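Local coordinates for lysine cyclodeaminase (Streptomyces pristinaespiralis, PDB 5YU3), which converts L-lysine to L-pipecolic acid with loss of ammonia, using bound NAD, as a member of the ornithine cyclodeaminase/mu-crystallin family, at residues Val15-Arg20 / Ala320-Gly325. Residues are numbered along the deposited sequence; the frame is centred on the assembly and turned at random.
Sequences VAAVGR and AERDLG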
ATOM      1  N   VAL A  15      20.563  13.608   8.272  1.00 16.22           N
ATOM      2  CA  VAL A  15      20.963  14.613   7.292  1.00 17.16           C
ATOM      3  C   VAL A  15      21.832  15.680   7.950  1.00 18.81           C
ATOM      4  O   VAL A  15      22.724  16.238   7.302  1.00 18.10           O
ATOM      5  CB  VAL A  15      19.742  15.229   6.577  1.00 20.38           C
ATOM      6  CG1 VAL A  15      18.860  15.966   7.543  1.00 24.67           C
ATOM      7  CG2 VAL A  15      20.202  16.167   5.446  1.00 23.29           C
ATOM      8  N   ALA A  16      21.615  15.964   9.235  1.00 15.49           N
ATOM      9  CA  ALA A  16      22.473  16.936   9.915  1.00 18.48           C
ATOM     10  C   ALA A  16      23.903  16.424  10.051  1.00 17.40           C
ATOM     11  O   ALA A  16      24.857  17.175   9.820  1.00 16.85           O
ATOM     12  CB  ALA A  16      21.898  17.294  11.289  1.00 18.31           C
ATOM     13  N   ALA A  17      24.074  15.148  10.428  1.00 16.52           N
ATOM     14  CA  ALA A  17      25.419  14.614  10.629  1.00 15.89           C
ATOM     15  C   ALA A  17      26.168  14.466   9.311  1.00 19.46           C
ATOM     16  O   ALA A  17      27.365  14.781   9.219  1.00 16.36           O
ATOM     17  CB  ALA A  17      25.344  13.262  11.341  1.00 17.93           C
ATOM     18  N   VAL A  18      25.484  13.946   8.293  1.00 16.40           N
ATOM     19  CA  VAL A  18      26.109  13.639   7.012  1.00 15.81           C
ATOM     20  C   VAL A  18      26.233  14.895   6.153  1.00 16.35           C
ATOM     21  O   VAL A  18      27.214  15.054   5.418  1.00 19.14           O
ATOM     22  CB  VAL A  18      25.288  12.543   6.303  1.00 17.14           C
ATOM     23  CG1 VAL A  18      25.760  12.340   4.880  1.00 18.57           C
ATOM     24  CG2 VAL A  18      25.372  11.207   7.085  1.00 18.44           C
ATOM     25  N   GLY A  19      25.280  15.801   6.260  1.00 16.66           N
ATOM     26  CA  GLY A  19      25.233  17.014   5.452  1.00 16.55           C
ATOM     27  C   GLY A  19      24.419  16.822   4.190  1.00 16.07           C
ATOM     28  O   GLY A  19      24.365  15.742   3.607  1.00 16.18           O
ATOM     29  N   ARG A  20      23.765  17.905   3.766  1.00 16.95           N
ATOM     30  CA  ARG A  20      22.883  17.834   2.596  1.00 16.80           C
ATOM     31  C   ARG A  20      23.645  17.435   1.338  1.00 16.74           C
ATOM     32  O   ARG A  20      23.171  16.604   0.552  1.00 14.92           O
ATOM     33  CB  ARG A  20      22.184  19.167   2.367  1.00 15.71           C
ATOM     34  CG  ARG A  20      21.265  19.605   3.487  1.00 18.84           C
ATOM     35  CD  ARG A  20      20.673  20.975   3.175  1.00 16.34           C
ATOM     36  NE  ARG A  20      19.938  21.537   4.311  1.00 14.70           N
ATOM     37  CZ  ARG A  20      19.666  22.828   4.447  1.00 20.81           C
ATOM     38  NH1 ARG A  20      20.065  23.680   3.515  1.00 22.29           N
ATOM     39  NH2 ARG A  20      19.015  23.267   5.520  1.00 20.98           N
ATOM     40  N   ALA A 320      21.798   2.828  10.879  1.00 18.46           N
ATOM     41  CA  ALA A 320      22.344   1.647  11.542  1.00 19.35           C
ATOM     42  C   ALA A 320      23.740   1.920  12.090  1.00 22.07           C
ATOM     43  O   ALA A 320      24.069   1.507  13.208  1.00 21.74           O
ATOM     44  CB  ALA A 320      22.378   0.466  10.572  1.00 20.97           C
ATOM     45  N   GLU A 321      24.570   2.600  11.295  1.00 18.36           N
ATOM     46  CA  GLU A 321      25.908   3.005  11.715  1.00 25.04           C
ATOM     47  C   GLU A 321      25.874   3.787  13.023  1.00 22.46           C
ATOM     48  O   GLU A 321      26.760   3.636  13.876  1.00 22.95           O
ATOM     49  CB  GLU A 321      26.511   3.860  10.602  1.00 25.20           C
ATOM     50  CG  GLU A 321      28.006   3.950  10.525  1.00 37.48           C
ATOM     51  CD  GLU A 321      28.415   5.029   9.539  1.00 42.37           C
ATOM     52  OE1 GLU A 321      27.795   5.096   8.450  1.00 40.54           O
ATOM     53  OE2 GLU A 321      29.323   5.824   9.863  1.00 44.58           O
ATOM     54  N   ARG A 322      24.866   4.640  13.187  1.00 20.26           N
ATOM     55  CA  ARG A 322      24.762   5.548  14.322  1.00 19.75           C
ATOM     56  C   ARG A 322      23.792   5.061  15.385  1.00 19.45           C
ATOM     57  O   ARG A 322      23.528   5.792  16.347  1.00 19.92           O
ATOM     58  CB  ARG A 322      24.340   6.933  13.834  1.00 17.85           C
ATOM     59  CG  ARG A 322      25.365   7.549  12.905  1.00 19.79           C
ATOM     60  CD  ARG A 322      24.832   8.782  12.179  1.00 23.29           C
ATOM     61  NE  ARG A 322      25.963   9.579  11.703  1.00 27.01           N
ATOM     62  CZ  ARG A 322      26.603   9.347  10.569  1.00 29.29           C
ATOM     63  NH1 ARG A 322      26.209   8.353   9.770  1.00 34.53           N
ATOM     64  NH2 ARG A 322      27.635  10.111  10.230  1.00 25.03           N
ATOM     65  N   ASP A 323      23.249   3.857  15.222  1.00 18.72           N
ATOM     66  CA  ASP A 323      22.299   3.275  16.172  1.00 21.33           C
ATOM     67  C   ASP A 323      21.128   4.216  16.452  1.00 22.29           C
ATOM     68  O   ASP A 323      20.690   4.383  17.595  1.00 20.28           O
ATOM     69  CB  ASP A 323      23.011   2.873  17.474  1.00 23.91           C
ATOM     70  CG  ASP A 323      22.192   1.900  18.300  1.00 37.85           C
ATOM     71  OD1 ASP A 323      21.424   1.115  17.697  1.00 38.14           O
ATOM     72  OD2 ASP A 323      22.297   1.927  19.545  1.00 39.39           O
ATOM     73  N   LEU A 324      20.616   4.851  15.396  1.00 19.12           N
ATOM     74  CA  LEU A 324      19.493   5.767  15.504  1.00 18.59           C
ATOM     75  C   LEU A 324      18.159   5.019  15.394  1.00 22.65           C
ATOM     76  O   LEU A 324      18.090   3.889  14.914  1.00 22.60           O
ATOM     77  CB  LEU A 324      19.577   6.843  14.419  1.00 19.45           C
ATOM     78  CG  LEU A 324      20.726   7.846  14.608  1.00 20.85           C
ATOM     79  CD1 LEU A 324      20.915   8.702  13.353  1.00 22.59           C
ATOM     80  CD2 LEU A 324      20.469   8.726  15.820  1.00 21.86           C
ATOM     81  N   GLY A 325      17.094   5.673  15.852  1.00 20.57           N
ATOM     82  CA  GLY A 325      15.753   5.132  15.754  1.00 22.79           C
ATOM     83  C   GLY A 325      15.345   4.356  16.993  1.00 27.26           C
ATOM     84  O   GLY A 325      16.125   4.145  17.928  1.00 26.49           O
TER
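Two helix ends meet at the protein surface through Ala17, Val18 and Arg322: the last turn of helix 8-18 faces the Schellman motif that closes helix 305-321. The backbones stay apart, with Ala17 CA and Arg322 CA 9.8 Å from each other, and one long side chain bridges the gap. Arg322 runs extended from CG to NE after leaving the main chain with CG opposite its own carbonyl carbon (chi1 -63°), which carries the guanidinium across to helix 8-18. There the CB of Ala17 approaches obliquely, 3.8 Å from Arg322 NE. Val18 turns CG2 over one face of the flat group, 4.0 Å from Arg322 NH1 and equally near NH2. With chi1 at 171°, CG2 of Val18 stands beside the backbone N and anti to the carbonyl carbon, and this is the branch that reaches the arginine. Val18 also packs on Leu23 and Arg26 of helix 20-39. On its own side Arg322 has a long salt bridge to its neighbour, NH1 lying 3.9 Å from Glu321 OE1. Asp323, with positive phi, turns the chain out of helix 305-321, and Leu324 beyond it packs on Asp10 and Val14 of helix 8-18, while its carbonyl O accepts a hydrogen bond from Trp4 NE1. An alanine in place of Arg322 would remove the whole bridge, and is likely to strip Ala17 CB and Val18 CG2 of the guanidinium they touch and to leave Glu321 without this distant positive partner. No hydrogen bond joins the two segments and they bury just 102 Å² together, so the direct touch between 15-20 and 320-325 rests on van der Waals contact of two methyls with one guanidinium, whose charge is probably offset in part by Glu321.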